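Local coordinates for protein putative N-acetylneuraminate lyase ([Ruminococcus] gnavus ATCC 29149, PDB 6RB7) that belongs to the dihydrodipicolinate synthetase family and folds as a (beta/alpha)8 barrel, four copies of which form the assembly, at residues Phe45-Asp50 against Ile85-Glu90; Asn116-Ser121 against Trp155-Ala160. All blocks are in the same frame, centred on the assembly; numbering follows the deposited sequence. Where two conformers were deposited one is given.

Contact 1: residues Phe45-Asp50 against Ile85-Glu90; sequences FYACYD and IYQSVE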
loop_
_atom_site.group_PDB
_atom_site.type_symbol
_atom_site.label_atom_id
_atom_site.label_comp_id
_atom_site.label_asym_id
_atom_site.label_seq_id
_atom_site.Cartn_x
_atom_site.Cartn_y
_atom_site.Cartn_z
ATOM N N PHE A 45 -2.089 14.349 -25.743
ATOM C CA PHE A 45 -1.300 14.396 -26.977
ATOM C C PHE A 45 -0.115 13.454 -26.859
ATOM O O PHE A 45 0.617 13.487 -25.853
ATOM C CB PHE A 45 -0.839 15.823 -27.195
ATOM C CG PHE A 45 -0.370 16.128 -28.601
ATOM C CD1 PHE A 45 -1.294 16.496 -29.561
ATOM C CD2 PHE A 45 0.970 16.079 -28.922
ATOM C CE1 PHE A 45 -0.867 16.777 -30.843
ATOM C CE2 PHE A 45 1.396 16.356 -30.208
ATOM C CZ PHE A 45 0.465 16.705 -31.178
ATOM N N TYR A 46 0.095 12.591 -27.840
ATOM C CA TYR A 46 1.201 11.609 -27.791
ATOM C C TYR A 46 2.527 12.250 -28.206
ATOM O O TYR A 46 2.571 13.277 -28.918
ATOM C CB TYR A 46 0.887 10.405 -28.683
ATOM C CG TYR A 46 -0.433 9.758 -28.371
ATOM C CD1 TYR A 46 -0.743 9.397 -27.070
ATOM C CD2 TYR A 46 -1.417 9.591 -29.336
ATOM C CE1 TYR A 46 -1.968 8.830 -26.759
ATOM C CE2 TYR A 46 -2.623 8.999 -29.045
ATOM C CZ TYR A 46 -2.920 8.636 -27.742
ATOM O OH TYR A 46 -4.126 8.033 -27.437
ATOM N N ALA A 47 3.611 11.623 -27.754
ATOM C CA ALA A 47 4.978 11.927 -28.237
ATOM C C ALA A 47 5.098 11.506 -29.690
ATOM O O ALA A 47 4.845 10.344 -29.999
ATOM C CB ALA A 47 6.034 11.297 -27.381
ATOM N N CYS A 48 5.503 12.427 -30.561
ATOM C CA CYS A 48 5.655 12.167 -32.010
ATOM C C CYS A 48 7.140 12.244 -32.344
ATOM O O CYS A 48 7.735 13.362 -32.263
ATOM C CB CYS A 48 4.890 13.198 -32.809
ATOM S SG CYS A 48 3.108 13.178 -32.499
ATOM N N TYR A 49 7.724 11.108 -32.717
ATOM C CA TYR A 49 9.159 11.009 -32.986
ATOM C C TYR A 49 9.414 10.684 -34.452
ATOM O O TYR A 49 8.571 10.128 -35.138
ATOM C CB TYR A 49 9.831 9.945 -32.132
ATOM C CG TYR A 49 9.607 10.074 -30.640
ATOM C CD1 TYR A 49 10.191 11.086 -29.906
ATOM C CD2 TYR A 49 8.894 9.093 -29.973
ATOM C CE1 TYR A 49 10.034 11.162 -28.529
ATOM C CE2 TYR A 49 8.726 9.159 -28.593
ATOM C CZ TYR A 49 9.330 10.172 -27.878
ATOM O OH TYR A 49 9.146 10.289 -26.518
ATOM N N ASP A 50 10.604 11.104 -34.881
ATOM C CA ASP A 50 11.133 10.703 -36.202
ATOM C C ASP A 50 11.782 9.317 -36.070
ATOM O O ASP A 50 11.757 8.703 -35.001
ATOM C CB ASP A 50 12.052 11.800 -36.745
ATOM C CG ASP A 50 13.371 11.997 -36.011
ATOM O OD1 ASP A 50 13.785 11.076 -35.215
ATOM O OD2 ASP A 50 13.957 13.112 -36.172
ATOM N N ILE A 85 8.017 12.462 -18.922
ATOM C CA ILE A 85 9.037 11.952 -17.968
ATOM C C ILE A 85 10.349 11.759 -18.735
ATOM O O ILE A 85 11.408 11.906 -18.177
ATOM C CB ILE A 85 8.509 10.625 -17.353
ATOM C CG1 ILE A 85 7.240 10.898 -16.541
ATOM C CG2 ILE A 85 9.577 9.918 -16.504
ATOM C CD1 ILE A 85 7.485 11.774 -15.356
ATOM N N TYR A 86 10.263 11.377 -20.008
ATOM C CA TYR A 86 11.392 10.917 -20.829
ATOM C C TYR A 86 11.917 12.009 -21.772
ATOM O O TYR A 86 12.797 11.718 -22.605
ATOM C CB TYR A 86 11.004 9.670 -21.608
ATOM C CG TYR A 86 10.396 8.603 -20.735
ATOM C CD1 TYR A 86 11.108 8.087 -19.659
ATOM C CD2 TYR A 86 9.089 8.199 -20.891
ATOM C CE1 TYR A 86 10.558 7.163 -18.802
ATOM C CE2 TYR A 86 8.545 7.231 -20.076
ATOM C CZ TYR A 86 9.262 6.722 -19.010
ATOM O OH TYR A 86 8.682 5.824 -18.149
ATOM N N GLN A 87 11.398 13.233 -21.659
ATOM C CA GLN A 87 11.710 14.315 -22.611
ATOM C C GLN A 87 12.514 15.396 -21.917
ATOM O O GLN A 87 12.362 15.571 -20.701
ATOM C CB GLN A 87 10.449 14.859 -23.264
ATOM C CG GLN A 87 9.950 13.855 -24.288
ATOM C CD GLN A 87 8.653 14.250 -24.935
ATOM O OE1 GLN A 87 8.112 15.318 -24.646
ATOM N NE2 GLN A 87 8.160 13.400 -25.822
ATOM N N SER A 88 13.356 16.069 -22.688
ATOM C CA SER A 88 14.075 17.269 -22.239
ATOM C C SER A 88 13.147 18.480 -22.296
ATOM O O SER A 88 12.084 18.448 -22.968
ATOM C CB SER A 88 15.298 17.464 -23.095
ATOM O OG SER A 88 14.938 17.811 -24.405
ATOM N N VAL A 89 13.582 19.557 -21.661
ATOM C CA VAL A 89 12.895 20.865 -21.799
ATOM C C VAL A 89 12.826 21.218 -23.279
ATOM O O VAL A 89 11.763 21.625 -23.757
ATOM C CB VAL A 89 13.602 21.920 -20.945
ATOM C CG1 VAL A 89 13.151 23.301 -21.304
ATOM C CG2 VAL A 89 13.389 21.628 -19.448
ATOM N N GLU A 90 13.932 21.092 -24.004
ATOM C CA GLU A 90 13.949 21.458 -25.454
ATOM C C GLU A 90 12.946 20.600 -26.231
ATOM O O GLU A 90 12.203 21.165 -27.028
ATOM C CB GLU A 90 15.374 21.335 -25.980
ATOM C CG GLU A 90 15.472 21.628 -27.458
ATOM C CD GLU A 90 15.470 23.107 -27.829
ATOM O OE1 GLU A 90 15.232 23.994 -26.934
ATOM O OE2 GLU A 90 15.754 23.386 -29.025
#

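Contact 2: residues Asn116-Ser121 against Trp155-Ala160; sequences NNTKDS and WNAISA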
loop_
_atom_site.group_PDB
_atom_site.type_symbol
_atom_site.label_atom_id
_atom_site.label_comp_id
_atom_site.label_asym_id
_atom_site.label_seq_id
_atom_site.Cartn_x
_atom_site.Cartn_y
_atom_site.Cartn_z
ATOM N N ASN A 116 11.124 17.288 -13.206
ATOM C CA ASN A 116 11.630 16.776 -11.919
ATOM C C ASN A 116 11.971 17.969 -10.993
ATOM O O ASN A 116 11.654 17.919 -9.808
ATOM C CB ASN A 116 12.859 15.896 -12.126
ATOM C CG ASN A 116 12.591 14.524 -12.697
ATOM O OD1 ASN A 116 11.461 14.189 -13.064
ATOM N ND2 ASN A 116 13.624 13.693 -12.630
ATOM N N ASN A 117 12.656 18.986 -11.528
ATOM C CA ASN A 117 13.015 20.173 -10.717
ATOM C C ASN A 117 12.112 21.363 -11.011
ATOM O O ASN A 117 11.326 21.389 -11.985
ATOM C CB ASN A 117 14.504 20.469 -10.793
ATOM C CG ASN A 117 14.980 21.055 -12.101
ATOM O OD1 ASN A 117 14.212 21.732 -12.797
ATOM N ND2 ASN A 117 16.260 20.845 -12.432
ATOM N N THR A 118 12.155 22.325 -10.104
ATOM C CA THR A 118 11.271 23.510 -10.219
ATOM C C THR A 118 11.750 24.409 -11.357
ATOM O O THR A 118 10.910 24.902 -12.105
ATOM C CB THR A 118 11.222 24.248 -8.884
ATOM O OG1 THR A 118 10.799 23.332 -7.876
ATOM C CG2 THR A 118 10.328 25.453 -8.930
ATOM N N LYS A 119 13.049 24.593 -11.529
ATOM C CA LYS A 119 13.493 25.614 -12.524
ATOM C C LYS A 119 13.149 25.192 -13.952
ATOM O O LYS A 119 12.730 26.069 -14.741
ATOM C CB LYS A 119 14.982 25.914 -12.380
ATOM C CG LYS A 119 15.927 24.777 -12.637
ATOM C CD LYS A 119 17.383 25.318 -12.671
ATOM C CE LYS A 119 18.381 24.220 -12.885
ATOM N NZ LYS A 119 19.740 24.798 -12.999
ATOM N N ASP A 120 13.233 23.904 -14.282
ATOM C CA ASP A 120 12.850 23.414 -15.625
ATOM C C ASP A 120 11.345 23.622 -15.789
ATOM O O ASP A 120 10.873 23.984 -16.865
ATOM C CB ASP A 120 13.170 21.946 -15.811
ATOM C CG ASP A 120 14.628 21.583 -16.005
ATOM O OD1 ASP A 120 15.485 22.528 -16.130
ATOM O OD2 ASP A 120 14.890 20.362 -16.068
ATOM N N SER A 121 10.575 23.354 -14.738
ATOM C CA SER A 121 9.101 23.548 -14.770
ATOM C C SER A 121 8.758 25.030 -15.021
ATOM O O SER A 121 7.812 25.334 -15.775
ATOM C CB SER A 121 8.496 23.065 -13.478
ATOM O OG SER A 121 8.883 21.718 -13.166
ATOM N N TRP A 155 4.073 24.052 -7.089
ATOM C CA TRP A 155 2.970 24.483 -7.991
ATOM C C TRP A 155 2.890 26.006 -8.071
ATOM O O TRP A 155 2.678 26.539 -9.161
ATOM C CB TRP A 155 1.663 23.855 -7.562
ATOM C CG TRP A 155 1.591 22.381 -7.817
ATOM C CD1 TRP A 155 2.254 21.671 -8.769
ATOM C CD2 TRP A 155 0.766 21.435 -7.116
ATOM N NE1 TRP A 155 1.871 20.355 -8.712
ATOM C CE2 TRP A 155 0.931 20.191 -7.740
ATOM C CE3 TRP A 155 -0.146 21.528 -6.052
ATOM C CZ2 TRP A 155 0.309 19.022 -7.287
ATOM C CZ3 TRP A 155 -0.781 20.390 -5.627
ATOM C CH2 TRP A 155 -0.549 19.154 -6.228
ATOM N N ASN A 156 2.999 26.676 -6.939
ATOM C CA ASN A 156 2.908 28.149 -6.928
ATOM C C ASN A 156 4.090 28.750 -7.690
ATOM O O ASN A 156 3.901 29.823 -8.323
ATOM C CB ASN A 156 2.698 28.689 -5.524
ATOM C CG ASN A 156 1.277 28.515 -5.049
ATOM O OD1 ASN A 156 1.072 28.176 -3.852
ATOM N ND2 ASN A 156 0.315 28.735 -5.915
ATOM N N ALA A 157 5.278 28.163 -7.619
ATOM C CA ALA A 157 6.456 28.666 -8.352
ATOM C C ALA A 157 6.225 28.516 -9.833
ATOM O O ALA A 157 6.532 29.422 -10.640
ATOM C CB ALA A 157 7.727 27.980 -7.931
ATOM N N ILE A 158 5.669 27.367 -10.236
ATOM C CA ILE A 158 5.371 27.132 -11.663
ATOM C C ILE A 158 4.309 28.149 -12.107
ATOM O O ILE A 158 4.482 28.794 -13.161
ATOM C CB ILE A 158 4.899 25.671 -11.855
ATOM C CG1 ILE A 158 6.046 24.713 -11.544
ATOM C CG2 ILE A 158 4.354 25.465 -13.250
ATOM C CD1 ILE A 158 5.630 23.253 -11.437
ATOM N N SER A 159 3.256 28.333 -11.320
ATOM C CA SER A 159 2.166 29.264 -11.661
ATOM C C SER A 159 2.734 30.698 -11.771
ATOM O O SER A 159 2.310 31.432 -12.695
ATOM C CB SER A 159 1.076 29.168 -10.647
ATOM O OG SER A 159 0.045 30.134 -10.915
ATOM N N ALA A 160 3.637 31.089 -10.885
ATOM C CA ALA A 160 4.175 32.479 -10.881
ATOM C C ALA A 160 5.008 32.724 -12.150
ATOM O O ALA A 160 5.193 33.907 -12.496
ATOM C CB ALA A 160 5.019 32.687 -9.646
#

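Contact 1: residues Phe45-Asp50 against Ile85-Glu90
The amide nitrogen of Gln87 does nearly all the touching here, meeting one methyl group and one phenol. Its NE2 lies 3.4 Å from Ala47 CB and donates to the hydroxyl of Tyr49. That bond is weak: Gln87 NE2 to Tyr49 OH measures 3.3 Å, although the N-H points fairly straight at the oxygen, at 163°. Gln87 was modelled in two conformers and the bond is found in the one described, so it is best regarded as tentative. The amide stands nearly upright to the phenol ring, the two planes 85° apart, and NE2 reaches the ring carbon Tyr49 CZ at 4.0 Å from an oblique direction. Gln87 owes this reach to a CG turned anti to its carbonyl carbon (chi1 -74°) and a chain extended beyond it.

Both segments follow strands of the (beta/alpha)8 barrel: Phe45-Asp50 lies in the loop after strand 41-43, whereas Ile85-Glu90 runs into helix 89-103 after strand 74-77. The contact thus ties together loops at the C-terminal ends of two strands, the end of such barrels where active sites usually lie.

A stronger partner holds the phenol, since Tyr49 OH is also hydrogen-bonded to Glu83 OE1, and the Ala47 side chain packs on the same glutamate. Farther out, Lys292 NZ bonds the carbonyl oxygen of Ala47, while a backbone bond between Phe45 and Tyr76 fixes the base of the first loop. In the second segment, Ser88 OG caps helix 89-103 by accepting from Asp91 N, and Arg307 NH1 bonds the carbonyl oxygen of Tyr86.

Contact 2: residues Asn116-Ser121 against Trp155-Ala160
Ile158 packs against Ser121 where two neighbouring helices of the barrel's outer layer come within 6.0 Å, measured between the CA atoms of these two residues. The meeting is aliphatic. The end of the isoleucine chain lies alongside the serine methylene, with Ile158 CD1 and Ile158 CG1 each 3.5 Å from Ser121 CB. Because Ile158 CG1 is turned anti to its own carbonyl carbon (chi1 -66°), this longer branch, rather than CG2, supplies both touching carbons. About one turn earlier on helix 118-130, and one residue earlier on helix 148-160, two methyls meet tip to tip: Thr118 CG2 stands 3.8 Å from Ala157 CB. The threonine's methyl is placed anti to its backbone N, and it is the methyl rather than the hydroxyl that meets the alanine.

The hydrogen bonds belong instead to the start of helix 118-130. Asn117 is its N-cap, accepting through OD1 from Asp120 N at 2.8 Å, with an N-H...O angle of 163°. Ser121 OG donates to the main-chain oxygen Asn117 O at 2.7 Å; the same hydroxyl is hydrogen-bonded to Cys115 N, while the methylene makes the closer approach to Ile158. A polar side chain buried between helices is in this way satisfied within its own turn and the loop before it.

Across the subunit interface, Thr118 packs on Glu308 of the second subunit. Inside the chain, Ile158 also reaches Phe167 on strand 166-171 and Val113 just after strand 108-112, so helices 118-130 and 148-160 pack side by side upon the barrel; Tyr154, on helix 148-160, touches both Thr118 and Ser121, and Trp155 packs on Ile169 of strand 166-171 and on Leu184 and Met188 of helix 182-188.

How the contacts relate
Contacts 1 and 2 follow one another along the chain, their centres 19 Å apart, and meet through helices 89-103 and 118-130, where Val89 CG2 packs 3.7 Å from Asp120 CB. A second connection runs through the assembly: the carbonyl oxygens of Ile85 and Tyr86 in contact 1 accept from Asn116 ND2 and Asn117 ND2 of the second subunit, residues of its contact 2 segment. Local packing and subunit pairing thus share the same loops. A bound magnesium ion lies about 14 Å from the side chain of Tyr49, and one about 12 Å from that of Thr118. The bicine pocket, at Ala260, Gly261 and Lys262, includes no residue of either contact.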